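Local atomic coordinates of antifreeze protein type II (Clupea harengus, PDB entry 2PY2), a protein that probably binds ice crystals in a calcium-dependent manner, restraining their growth in herring body fluids, and is built on a C-type lectin fold. Residues Ala26-Ser31 / Ala37-Ile42; Glu30-Glu35 / Ser123-Pro128; Pro61-Gly66 / Asn113-Thr118. One frame throughout, in Å; residues are numbered along the deposited sequence.

In the fold
All three contacts lie within the C-type lectin domain and reach the same mixed sheet. Contacts 1 and 2 both start from helix 25-33 and share E30 and S31; their centres are about 5 Å apart, and strands 38-39 and 121-128 are antiparallel neighbours. Contact 3 has its centre about 10 Å from that of contact 1 and about 15 Å from that of contact 2. Along the chain it follows contact 1 and is nested inside the loop closed by contact 2. Strand 62-64 pairs in parallel with 121-128 and antiparallel with 101-106, which in turn pairs with 111-115, so the sheet continues from the helix-covered strands to the one carrying N113 and D114.

Contact 1. Residues Ala26-Ser31 / Ala37-Ile42; sequences ADAQES and ANLASI
Helix 25-33 of the C-type lectin fold meets the short strand 38-39, with Q29 and L39 the nearest pair, their CA atoms 5.5 Å apart. The side-chain amide of Q29 uses both its ends. Q29 OE1 accepts from the backbone N of L39 at 2.9 Å, nearly straight (N-H...O 169°), the donor slightly tilted from the carbonyl plane. Q29 NE2 donates to OD1 of N38 at 2.9 Å, in the plane of the N38 carbonyl, on one of its lone pairs. The two amides lie side by side, pointing the same way, with planes 14° apart. The chain of Q29 leaves the helix with CG opposite the backbone N (chi1 169°) and bends at chi2, which turns the amide to the strand; because the L39 N-H can only donate, these bonds settle which end of the buried amide is oxygen. Beside them, L39 CD1 approaches CB of Q29 at 3.9 Å and L39 CD2 rests 4.0 Å from CB of A28. The strand is bonded to strand 121-128 through N38 with A126 and A40 with I124. A glutamine side chain thus takes up a backbone N-H of a short strand, joining the first helix of a C-type lectin domain to its sheet.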
ATOM      1  N   ALA A  26       6.130   1.378   9.373  1.00  9.26           N
ATOM      2  CA  ALA A  26       7.336   2.194   9.320  1.00 11.32           C
ATOM      3  C   ALA A  26       8.536   1.421   8.773  1.00 11.62           C
ATOM      4  O   ALA A  26       9.281   1.949   7.943  1.00 12.39           O
ATOM      5  CB  ALA A  26       7.651   2.758  10.713  1.00 11.54           C
ATOM      6  N   ASP A  27       8.728   0.185   9.232  1.00 12.71           N
ATOM      7  CA  ASP A  27       9.840  -0.637   8.738  1.00 13.20           C
ATOM      8  C   ASP A  27       9.638  -0.964   7.254  1.00 13.37           C
ATOM      9  O   ASP A  27      10.597  -1.030   6.491  1.00 12.56           O
ATOM     10  CB  ASP A  27       9.972  -1.938   9.545  1.00 14.99           C
ATOM     11  CG  ASP A  27      10.722  -1.746  10.861  1.00 19.10           C
ATOM     12  OD1 ASP A  27      11.314  -0.662  11.065  1.00 20.98           O
ATOM     13  OD2 ASP A  27      10.731  -2.684  11.694  1.00 19.20           O
ATOM     14  N   ALA A  28       8.383  -1.170   6.852  1.00 12.90           N
ATOM     15  CA  ALA A  28       8.062  -1.455   5.454  1.00 12.49           C
ATOM     16  C   ALA A  28       8.446  -0.259   4.577  1.00 11.52           C
ATOM     17  O   ALA A  28       9.015  -0.416   3.493  1.00 13.17           O
ATOM     18  CB  ALA A  28       6.569  -1.747   5.312  1.00 12.31           C
ATOM     19  N   GLN A  29       8.115   0.943   5.036  1.00 10.83           N
ATOM     20  CA  GLN A  29       8.439   2.154   4.295  1.00 11.46           C
ATOM     21  C   GLN A  29       9.952   2.341   4.240  1.00 11.88           C
ATOM     22  O   GLN A  29      10.505   2.707   3.200  1.00 13.98           O
ATOM     23  CB  GLN A  29       7.776   3.363   4.954  1.00 12.87           C
ATOM     24  CG  GLN A  29       8.252   4.717   4.423  1.00 11.71           C
ATOM     25  CD  GLN A  29       7.870   4.979   2.977  1.00 13.87           C
ATOM     26  OE1 GLN A  29       7.090   4.236   2.368  1.00 13.61           O
ATOM     27  NE2 GLN A  29       8.408   6.060   2.420  1.00 14.97           N
ATOM     28  N   GLU A  30      10.619   2.081   5.361  1.00 13.94           N
ATOM     29  CA  GLU A  30      12.073   2.203   5.428  1.00 17.43           C
ATOM     30  C   GLU A  30      12.692   1.212   4.439  1.00 17.80           C
ATOM     31  O   GLU A  30      13.638   1.537   3.722  1.00 18.97           O
ATOM     32  CB  GLU A  30      12.564   1.915   6.854  1.00 21.28           C
ATOM     33  CG  GLU A  30      12.053   2.918   7.904  1.00 28.36           C
ATOM     34  CD  GLU A  30      12.403   2.533   9.347  1.00 33.39           C
ATOM     35  OE1 GLU A  30      13.611   2.444   9.670  1.00 34.59           O
ATOM     36  OE2 GLU A  30      11.467   2.324  10.162  1.00 36.27           O
ATOM     37  N   SER A  31      12.140   0.005   4.396  1.00 17.77           N
ATOM     38  CA  SER A  31      12.638  -1.021   3.492  1.00 19.58           C
ATOM     39  C   SER A  31      12.512  -0.550   2.039  1.00 19.93           C
ATOM     40  O   SER A  31      13.421  -0.766   1.234  1.00 20.32           O
ATOM     41  CB  SER A  31      11.868  -2.326   3.713  1.00 22.17           C
ATOM     42  OG  SER A  31      12.457  -3.400   3.001  1.00 27.67           O
ATOM     43  N   ALA A  37      12.467   3.765  -3.290  1.00 17.52           N
ATOM     44  CA  ALA A  37      11.023   3.616  -3.464  1.00 17.51           C
ATOM     45  C   ALA A  37      10.219   4.097  -2.253  1.00 17.17           C
ATOM     46  O   ALA A  37      10.777   4.577  -1.268  1.00 16.35           O
ATOM     47  CB  ALA A  37      10.693   2.145  -3.751  1.00 16.93           C
ATOM     48  N   ASN A  38       8.899   3.975  -2.358  1.00 16.15           N
ATOM     49  CA  ASN A  38       7.967   4.347  -1.289  1.00 15.72           C
ATOM     50  C   ASN A  38       6.918   3.256  -1.255  1.00 15.19           C
ATOM     51  O   ASN A  38       6.724   2.573  -2.261  1.00 15.62           O
ATOM     52  CB  ASN A  38       7.237   5.649  -1.625  1.00 16.57           C
ATOM     53  CG  ASN A  38       8.078   6.876  -1.384  1.00 18.38           C
ATOM     54  OD1 ASN A  38       8.397   7.197  -0.247  1.00 18.06           O
ATOM     55  ND2 ASN A  38       8.444   7.568  -2.457  1.00 20.01           N
ATOM     56  N   LEU A  39       6.250   3.067  -0.120  1.00 13.43           N
ATOM     57  CA  LEU A  39       5.161   2.102  -0.101  1.00 13.16           C
ATOM     58  C   LEU A  39       4.263   2.626  -1.212  1.00 12.31           C
ATOM     59  O   LEU A  39       4.078   3.832  -1.349  1.00 13.00           O
ATOM     60  CB  LEU A  39       4.445   2.106   1.246  1.00 12.21           C
ATOM     61  CG  LEU A  39       5.210   1.309   2.302  1.00 12.83           C
ATOM     62  CD1 LEU A  39       4.564   1.479   3.672  1.00 11.59           C
ATOM     63  CD2 LEU A  39       5.233  -0.179   1.888  1.00 13.24           C
ATOM     64  N   ALA A  40       3.696   1.723  -2.003  1.00 10.69           N
ATOM     65  CA  ALA A  40       2.905   2.121  -3.163  1.00 12.15           C
ATOM     66  C   ALA A  40       1.627   2.904  -2.959  1.00 11.39           C
ATOM     67  O   ALA A  40       0.936   2.741  -1.965  1.00 13.30           O
ATOM     68  CB  ALA A  40       2.596   0.888  -4.009  1.00 12.33           C
ATOM     69  N   SER A  41       1.347   3.794  -3.908  1.00 12.45           N
ATOM     70  CA  SER A  41       0.097   4.546  -3.901  1.00 12.85           C
ATOM     71  C   SER A  41      -0.677   3.860  -5.037  1.00 13.40           C
ATOM     72  O   SER A  41      -0.060   3.299  -5.958  1.00 14.17           O
ATOM     73  CB  SER A  41       0.321   6.034  -4.213  1.00 12.71           C
ATOM     74  OG  SER A  41       0.930   6.237  -5.481  1.00 15.57           O
ATOM     75  N   ILE A  42      -2.002   3.876  -4.957  1.00 12.98           N
ATOM     76  CA  ILE A  42      -2.859   3.244  -5.965  1.00 13.24           C
ATOM     77  C   ILE A  42      -3.863   4.301  -6.430  1.00 13.98           C
ATOM     78  O   ILE A  42      -4.499   4.964  -5.609  1.00 14.72           O
ATOM     79  CB  ILE A  42      -3.568   2.006  -5.362  1.00 14.02           C
ATOM     80  CG1 ILE A  42      -2.504   0.964  -4.976  1.00 16.13           C
ATOM     81  CG2 ILE A  42      -4.538   1.401  -6.382  1.00 12.66           C
ATOM     82  CD1 ILE A  42      -3.052  -0.337  -4.410  1.00 19.75           C
TER

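Contact 2. Residues Glu30-Glu35 / Ser123-Pro128; sequences ESCMKE and SICAKP
C32 and C125 bring the backbones of helix 25-33 and strand 121-128 to a CA separation of 5.7 Å, which widens to 8.7 Å between the CA atoms of E35 and K127, so the chains diverge toward the C-terminal end of the strand. At the near end the gap is closed covalently: SG of C32 and SG of C125 are 2.0 Å apart, with a bridge torsion of -86°, negative and close to the perpendicular value expected of a relaxed disulfide. Each sulfur lies anti to its own carbonyl carbon, and C32 CB lies 3.9 Å from C125 CB. At the far end K127 spans the wider gap. Its side chain is extended beyond CG, and NZ of K127 donates to the backbone O of E35 at 3.0 Å, in the carbonyl plane (C=O...N 159°). CD of K127 passes the same E35 O at 3.4 Å, so the aliphatic chain runs close by its acceptor. The E35 carboxylate makes no salt bridge with K127, since OE1 of E35 stays 5.2 Å from NZ of K127, although opposite charges at this range may still attract. W8 meets both residues: it makes a cation-pi contact with K127 and touches the E35 side chain. In the strand, C125 and K127 point toward segment 30-35 whereas I124 and A126 point away, the alternation expected of an extended chain. A disulfide from the first helix to the C-terminal strand, here C32 to C125, is a hallmark of the C-type lectin fold.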
ATOM      1  N   GLU A  30      10.619   2.081   5.361  1.00 13.94           N
ATOM      2  CA  GLU A  30      12.073   2.203   5.428  1.00 17.43           C
ATOM      3  C   GLU A  30      12.692   1.212   4.439  1.00 17.80           C
ATOM      4  O   GLU A  30      13.638   1.537   3.722  1.00 18.97           O
ATOM      5  CB  GLU A  30      12.564   1.915   6.854  1.00 21.28           C
ATOM      6  CG  GLU A  30      12.053   2.918   7.904  1.00 28.36           C
ATOM      7  CD  GLU A  30      12.403   2.533   9.347  1.00 33.39           C
ATOM      8  OE1 GLU A  30      13.611   2.444   9.670  1.00 34.59           O
ATOM      9  OE2 GLU A  30      11.467   2.324  10.162  1.00 36.27           O
ATOM     10  N   SER A  31      12.140   0.005   4.396  1.00 17.77           N
ATOM     11  CA  SER A  31      12.638  -1.021   3.492  1.00 19.58           C
ATOM     12  C   SER A  31      12.512  -0.550   2.039  1.00 19.93           C
ATOM     13  O   SER A  31      13.421  -0.766   1.234  1.00 20.32           O
ATOM     14  CB  SER A  31      11.868  -2.326   3.713  1.00 22.17           C
ATOM     15  OG  SER A  31      12.457  -3.400   3.001  1.00 27.67           O
ATOM     16  N   CYS A  32      11.403   0.110   1.697  1.00 18.43           N
ATOM     17  CA  CYS A  32      11.232   0.606   0.330  1.00 18.52           C
ATOM     18  C   CYS A  32      12.223   1.728   0.021  1.00 18.77           C
ATOM     19  O   CYS A  32      12.767   1.814  -1.087  1.00 16.56           O
ATOM     20  CB  CYS A  32       9.828   1.169   0.090  1.00 20.56           C
ATOM     21  SG  CYS A  32       8.394   0.043   0.191  1.00 20.56           S
ATOM     22  N   MET A  33      12.448   2.594   1.002  1.00 17.21           N
ATOM     23  CA  MET A  33      13.350   3.718   0.819  1.00 19.59           C
ATOM     24  C   MET A  33      14.766   3.284   0.498  1.00 20.30           C
ATOM     25  O   MET A  33      15.496   4.009  -0.167  1.00 21.47           O
ATOM     26  CB  MET A  33      13.336   4.600   2.061  1.00 19.38           C
ATOM     27  CG  MET A  33      12.031   5.351   2.214  1.00 19.21           C
ATOM     28  SD  MET A  33      11.957   6.205   3.773  1.00 21.16           S
ATOM     29  CE  MET A  33      13.031   7.642   3.440  1.00 22.23           C
ATOM     30  N   LYS A  34      15.151   2.104   0.967  1.00 21.83           N
ATOM     31  CA  LYS A  34      16.491   1.588   0.699  1.00 25.19           C
ATOM     32  C   LYS A  34      16.659   1.315  -0.792  1.00 26.74           C
ATOM     33  O   LYS A  34      17.781   1.220  -1.297  1.00 26.82           O
ATOM     34  CB  LYS A  34      16.734   0.305   1.490  1.00 27.65           C
ATOM     35  CG  LYS A  34      17.075   0.546   2.948  1.00 30.34           C
ATOM     36  CD  LYS A  34      17.366  -0.754   3.690  1.00 34.54           C
ATOM     37  CE  LYS A  34      16.099  -1.553   3.946  1.00 36.78           C
ATOM     38  NZ  LYS A  34      16.379  -2.808   4.703  1.00 38.46           N
ATOM     39  N   GLU A  35      15.536   1.203  -1.493  1.00 27.06           N
ATOM     40  CA  GLU A  35      15.536   0.935  -2.926  1.00 27.67           C
ATOM     41  C   GLU A  35      15.083   2.148  -3.737  1.00 25.76           C
ATOM     42  O   GLU A  35      14.697   2.013  -4.898  1.00 25.11           O
ATOM     43  CB  GLU A  35      14.610  -0.244  -3.234  1.00 32.31           C
ATOM     44  CG  GLU A  35      14.948  -1.520  -2.488  1.00 37.62           C
ATOM     45  CD  GLU A  35      16.286  -2.090  -2.905  1.00 41.64           C
ATOM     46  OE1 GLU A  35      16.448  -2.413  -4.103  1.00 43.54           O
ATOM     47  OE2 GLU A  35      17.174  -2.218  -2.032  1.00 44.36           O
ATOM     48  N   SER A 123       4.303  -6.128   2.057  1.00 12.87           N
ATOM     49  CA  SER A 123       4.039  -4.796   1.538  1.00 14.29           C
ATOM     50  C   SER A 123       4.297  -4.641   0.051  1.00 13.95           C
ATOM     51  O   SER A 123       4.907  -5.501  -0.588  1.00 14.44           O
ATOM     52  CB  SER A 123       4.863  -3.767   2.321  1.00 15.57           C
ATOM     53  OG  SER A 123       6.252  -4.049   2.234  1.00 15.21           O
ATOM     54  N   ILE A 124       3.809  -3.533  -0.495  1.00 13.85           N
ATOM     55  CA  ILE A 124       3.983  -3.233  -1.908  1.00 14.16           C
ATOM     56  C   ILE A 124       4.806  -1.964  -2.022  1.00 14.85           C
ATOM     57  O   ILE A 124       4.429  -0.939  -1.448  1.00 12.63           O
ATOM     58  CB  ILE A 124       2.640  -2.937  -2.607  1.00 15.27           C
ATOM     59  CG1 ILE A 124       1.582  -3.978  -2.216  1.00 16.64           C
ATOM     60  CG2 ILE A 124       2.860  -2.868  -4.118  1.00 17.25           C
ATOM     61  CD1 ILE A 124       1.938  -5.395  -2.570  1.00 17.18           C
ATOM     62  N   CYS A 125       5.917  -2.021  -2.754  1.00 14.46           N
ATOM     63  CA  CYS A 125       6.753  -0.839  -2.954  1.00 17.18           C
ATOM     64  C   CYS A 125       6.615  -0.389  -4.407  1.00 16.84           C
ATOM     65  O   CYS A 125       6.357  -1.201  -5.301  1.00 15.50           O
ATOM     66  CB  CYS A 125       8.242  -1.122  -2.691  1.00 22.00           C
ATOM     67  SG  CYS A 125       8.786  -1.573  -1.000  1.00 30.05           S
ATOM     68  N   ALA A 126       6.780   0.904  -4.645  1.00 15.21           N
ATOM     69  CA  ALA A 126       6.693   1.427  -6.003  1.00 17.68           C
ATOM     70  C   ALA A 126       7.618   2.619  -6.171  1.00 19.04           C
ATOM     71  O   ALA A 126       7.955   3.297  -5.203  1.00 18.15           O
ATOM     72  CB  ALA A 126       5.257   1.826  -6.328  1.00 16.02           C
ATOM     73  N   LYS A 127       8.038   2.855  -7.409  1.00 20.87           N
ATOM     74  CA  LYS A 127       8.910   3.974  -7.737  1.00 21.62           C
ATOM     75  C   LYS A 127       8.822   4.225  -9.236  1.00 24.06           C
ATOM     76  O   LYS A 127       8.531   3.314 -10.010  1.00 21.91           O
ATOM     77  CB  LYS A 127      10.361   3.685  -7.321  1.00 21.93           C
ATOM     78  CG  LYS A 127      10.991   2.447  -7.945  1.00 21.90           C
ATOM     79  CD  LYS A 127      12.434   2.276  -7.483  1.00 22.41           C
ATOM     80  CE  LYS A 127      13.055   1.001  -8.026  1.00 23.21           C
ATOM     81  NZ  LYS A 127      14.491   0.867  -7.635  1.00 24.39           N
ATOM     82  N   PRO A 128       9.040   5.476  -9.666  1.00 27.13           N
ATOM     83  CA  PRO A 128       8.964   5.765 -11.100  1.00 28.80           C
ATOM     84  C   PRO A 128       9.975   4.998 -11.952  1.00 30.52           C
ATOM     85  O   PRO A 128      11.058   4.633 -11.490  1.00 29.53           O
ATOM     86  CB  PRO A 128       9.166   7.281 -11.161  1.00 29.26           C
ATOM     87  CG  PRO A 128       9.950   7.583  -9.916  1.00 29.73           C
ATOM     88  CD  PRO A 128       9.291   6.704  -8.893  1.00 27.12           C
TER

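Contact 3. Residues Pro61-Gly66 / Asn113-Thr118; sequences PSWIGG and NDTPCT. With CA (calcium ion), chain G.
W63 meets segment 113-118 with the far corner of its indole, where CH2 lies 3.3 Å from the carbonyl O of P116. That oxygen sits at the ring edge, in its plane, facing the slightly positive C-H rim. The hydroxyl OG1 of T115 also comes to 3.3 Å from CH2 of W63, but obliquely, and O of C117 is similarly oblique at 3.8 Å from CZ2 of W63. T115 OG1 donates weakly to P116 O at 3.4 Å; its chi1 of 111° is off the staggered positions, which suggests some strain. Next out, W25 packs edge-to-face with W63, and C117 is joined to C101 by a disulfide. Just before T115 in the chain, N113 and D114 bind the calcium ion. D114 supplies two ligands, its backbone O at 2.4 Å and its OD1 at 2.5 Å from calcium. OD1 of N113 binds calcium more loosely, at 2.8 Å, and a water stands 2.6 Å from calcium, weakly bonded to N113 ND2. Q92, D94 and E99 complete the site, and T95 N holds D114 OD2. W63 begins the counterpart of the lectin WIGL motif, and N113-D114 end the WND motif. With D114 followed directly by T115, the metal site is probably held in a fixed relation to the core; its oxygen ligands, with carboxylates from D94, E99 and D114, suit calcium.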
ATOM      1  N   PRO A  61      -2.659  -9.999   2.430  1.00  9.96           N
ATOM      2  CA  PRO A  61      -2.859  -8.670   3.039  1.00 10.78           C
ATOM      3  C   PRO A  61      -1.513  -7.946   3.038  1.00 11.51           C
ATOM      4  O   PRO A  61      -0.504  -8.496   3.493  1.00 14.20           O
ATOM      5  CB  PRO A  61      -3.334  -9.011   4.441  1.00 10.78           C
ATOM      6  CG  PRO A  61      -4.147 -10.247   4.211  1.00 12.57           C
ATOM      7  CD  PRO A  61      -3.260 -11.051   3.271  1.00 11.63           C
ATOM      8  N   SER A  62      -1.499  -6.712   2.545  1.00 11.22           N
ATOM      9  CA  SER A  62      -0.252  -5.967   2.424  1.00 10.51           C
ATOM     10  C   SER A  62      -0.368  -4.472   2.740  1.00  9.70           C
ATOM     11  O   SER A  62      -1.401  -3.856   2.509  1.00 10.15           O
ATOM     12  CB  SER A  62       0.273  -6.105   0.992  1.00 12.54           C
ATOM     13  OG  SER A  62       0.458  -7.463   0.618  1.00 11.18           O
ATOM     14  N   TRP A  63       0.709  -3.905   3.272  1.00  9.40           N
ATOM     15  CA  TRP A  63       0.757  -2.474   3.562  1.00  7.93           C
ATOM     16  C   TRP A  63       0.939  -1.703   2.256  1.00  9.00           C
ATOM     17  O   TRP A  63       1.671  -2.148   1.367  1.00 10.12           O
ATOM     18  CB  TRP A  63       1.984  -2.139   4.416  1.00  7.61           C
ATOM     19  CG  TRP A  63       1.899  -2.484   5.844  1.00  8.22           C
ATOM     20  CD1 TRP A  63       2.804  -3.202   6.568  1.00  7.98           C
ATOM     21  CD2 TRP A  63       0.894  -2.059   6.760  1.00  9.21           C
ATOM     22  NE1 TRP A  63       2.422  -3.252   7.882  1.00  9.70           N
ATOM     23  CE2 TRP A  63       1.254  -2.554   8.031  1.00 11.01           C
ATOM     24  CE3 TRP A  63      -0.277  -1.302   6.633  1.00 11.35           C
ATOM     25  CZ2 TRP A  63       0.486  -2.315   9.172  1.00 10.49           C
ATOM     26  CZ3 TRP A  63      -1.042  -1.065   7.770  1.00 11.22           C
ATOM     27  CH2 TRP A  63      -0.654  -1.571   9.020  1.00 11.95           C
ATOM     28  N   ILE A  64       0.269  -0.560   2.142  1.00  8.81           N
ATOM     29  CA  ILE A  64       0.472   0.331   1.021  1.00  8.67           C
ATOM     30  C   ILE A  64       0.805   1.685   1.666  1.00  9.64           C
ATOM     31  O   ILE A  64       0.663   1.843   2.878  1.00 10.78           O
ATOM     32  CB  ILE A  64      -0.725   0.400   0.028  1.00  7.90           C
ATOM     33  CG1 ILE A  64      -2.045   0.644   0.739  1.00 11.11           C
ATOM     34  CG2 ILE A  64      -0.750  -0.884  -0.799  1.00  9.01           C
ATOM     35  CD1 ILE A  64      -3.204   0.800  -0.258  1.00 13.80           C
ATOM     36  N   GLY A  65       1.245   2.648   0.870  1.00  9.66           N
ATOM     37  CA  GLY A  65       1.706   3.909   1.434  1.00 11.62           C
ATOM     38  C   GLY A  65       0.786   5.032   1.844  1.00 12.48           C
ATOM     39  O   GLY A  65       1.193   6.193   1.771  1.00 14.48           O
ATOM     40  N   GLY A  66      -0.419   4.712   2.298  1.00 12.30           N
ATOM     41  CA  GLY A  66      -1.340   5.767   2.684  1.00 13.73           C
ATOM     42  C   GLY A  66      -1.668   5.778   4.159  1.00 14.45           C
ATOM     43  O   GLY A  66      -1.710   4.730   4.797  1.00 13.55           O
ATOM     44  N   ASN A 113      -8.423  -1.389   4.480  1.00 13.62           N
ATOM     45  CA  ASN A 113      -8.843  -1.238   5.855  1.00 14.02           C
ATOM     46  C   ASN A 113      -7.768  -0.401   6.558  1.00 13.38           C
ATOM     47  O   ASN A 113      -6.583  -0.686   6.385  1.00 14.89           O
ATOM     48  CB  ASN A 113      -8.923  -2.634   6.465  1.00 18.77           C
ATOM     49  CG  ASN A 113      -9.524  -2.643   7.832  1.00 24.68           C
ATOM     50  OD1 ASN A 113      -9.081  -1.919   8.719  1.00 28.51           O
ATOM     51  ND2 ASN A 113     -10.539  -3.480   8.023  1.00 26.98           N
ATOM     52  N   ASP A 114      -8.139   0.645   7.302  1.00 12.10           N
ATOM     53  CA  ASP A 114      -7.083   1.373   8.009  1.00 12.77           C
ATOM     54  C   ASP A 114      -6.783   0.542   9.259  1.00 11.94           C
ATOM     55  O   ASP A 114      -7.685   0.086   9.948  1.00 11.66           O
ATOM     56  CB  ASP A 114      -7.451   2.859   8.299  1.00 11.72           C
ATOM     57  CG  ASP A 114      -8.826   3.066   8.939  1.00 14.53           C
ATOM     58  OD1 ASP A 114      -9.690   2.183   8.903  1.00 15.90           O
ATOM     59  OD2 ASP A 114      -9.055   4.177   9.463  1.00 14.52           O
ATOM     60  N   THR A 115      -5.510   0.284   9.527  1.00 11.38           N
ATOM     61  CA  THR A 115      -5.172  -0.581  10.651  1.00 12.93           C
ATOM     62  C   THR A 115      -3.989  -0.060  11.453  1.00 12.61           C
ATOM     63  O   THR A 115      -3.240   0.788  10.983  1.00 11.01           O
ATOM     64  CB  THR A 115      -4.927  -2.062  10.148  1.00 18.00           C
ATOM     65  OG1 THR A 115      -3.549  -2.430  10.254  1.00 20.19           O
ATOM     66  CG2 THR A 115      -5.377  -2.214   8.708  1.00 12.70           C
ATOM     67  N   PRO A 116      -3.839  -0.526  12.699  1.00 12.72           N
ATOM     68  CA  PRO A 116      -2.723  -0.076  13.537  1.00 12.14           C
ATOM     69  C   PRO A 116      -1.399  -0.260  12.788  1.00 12.48           C
ATOM     70  O   PRO A 116      -1.082  -1.351  12.322  1.00 10.41           O
ATOM     71  CB  PRO A 116      -2.841  -0.967  14.768  1.00 13.03           C
ATOM     72  CG  PRO A 116      -4.323  -1.176  14.871  1.00 12.95           C
ATOM     73  CD  PRO A 116      -4.728  -1.438  13.446  1.00 13.83           C
ATOM     74  N   CYS A 117      -0.625   0.811  12.680  1.00 12.00           N
ATOM     75  CA  CYS A 117       0.630   0.754  11.939  1.00 13.63           C
ATOM     76  C   CYS A 117       1.663  -0.214  12.497  1.00 12.06           C
ATOM     77  O   CYS A 117       2.614  -0.553  11.800  1.00 13.19           O
ATOM     78  CB  CYS A 117       1.248   2.147  11.841  1.00 14.68           C
ATOM     79  SG  CYS A 117       0.114   3.438  11.226  1.00 17.78           S
ATOM     80  N   THR A 118       1.494  -0.652  13.742  1.00 11.94           N
ATOM     81  CA  THR A 118       2.448  -1.585  14.343  1.00 11.97           C
ATOM     82  C   THR A 118       2.257  -3.044  13.936  1.00 12.17           C
ATOM     83  O   THR A 118       3.094  -3.890  14.244  1.00 11.74           O
ATOM     84  CB  THR A 118       2.428  -1.501  15.879  1.00 15.14           C
ATOM     85  OG1 THR A 118       1.078  -1.591  16.345  1.00 16.10           O
ATOM     86  CG2 THR A 118       3.040  -0.181  16.340  1.00 15.64           C
TER
HETATM   87 CA    CA G 901     -10.100   0.192  10.282  1.00 23.40          CA
HETATM   88  O   HOH W   1     -10.350  -2.329  11.040  1.00 25.65           O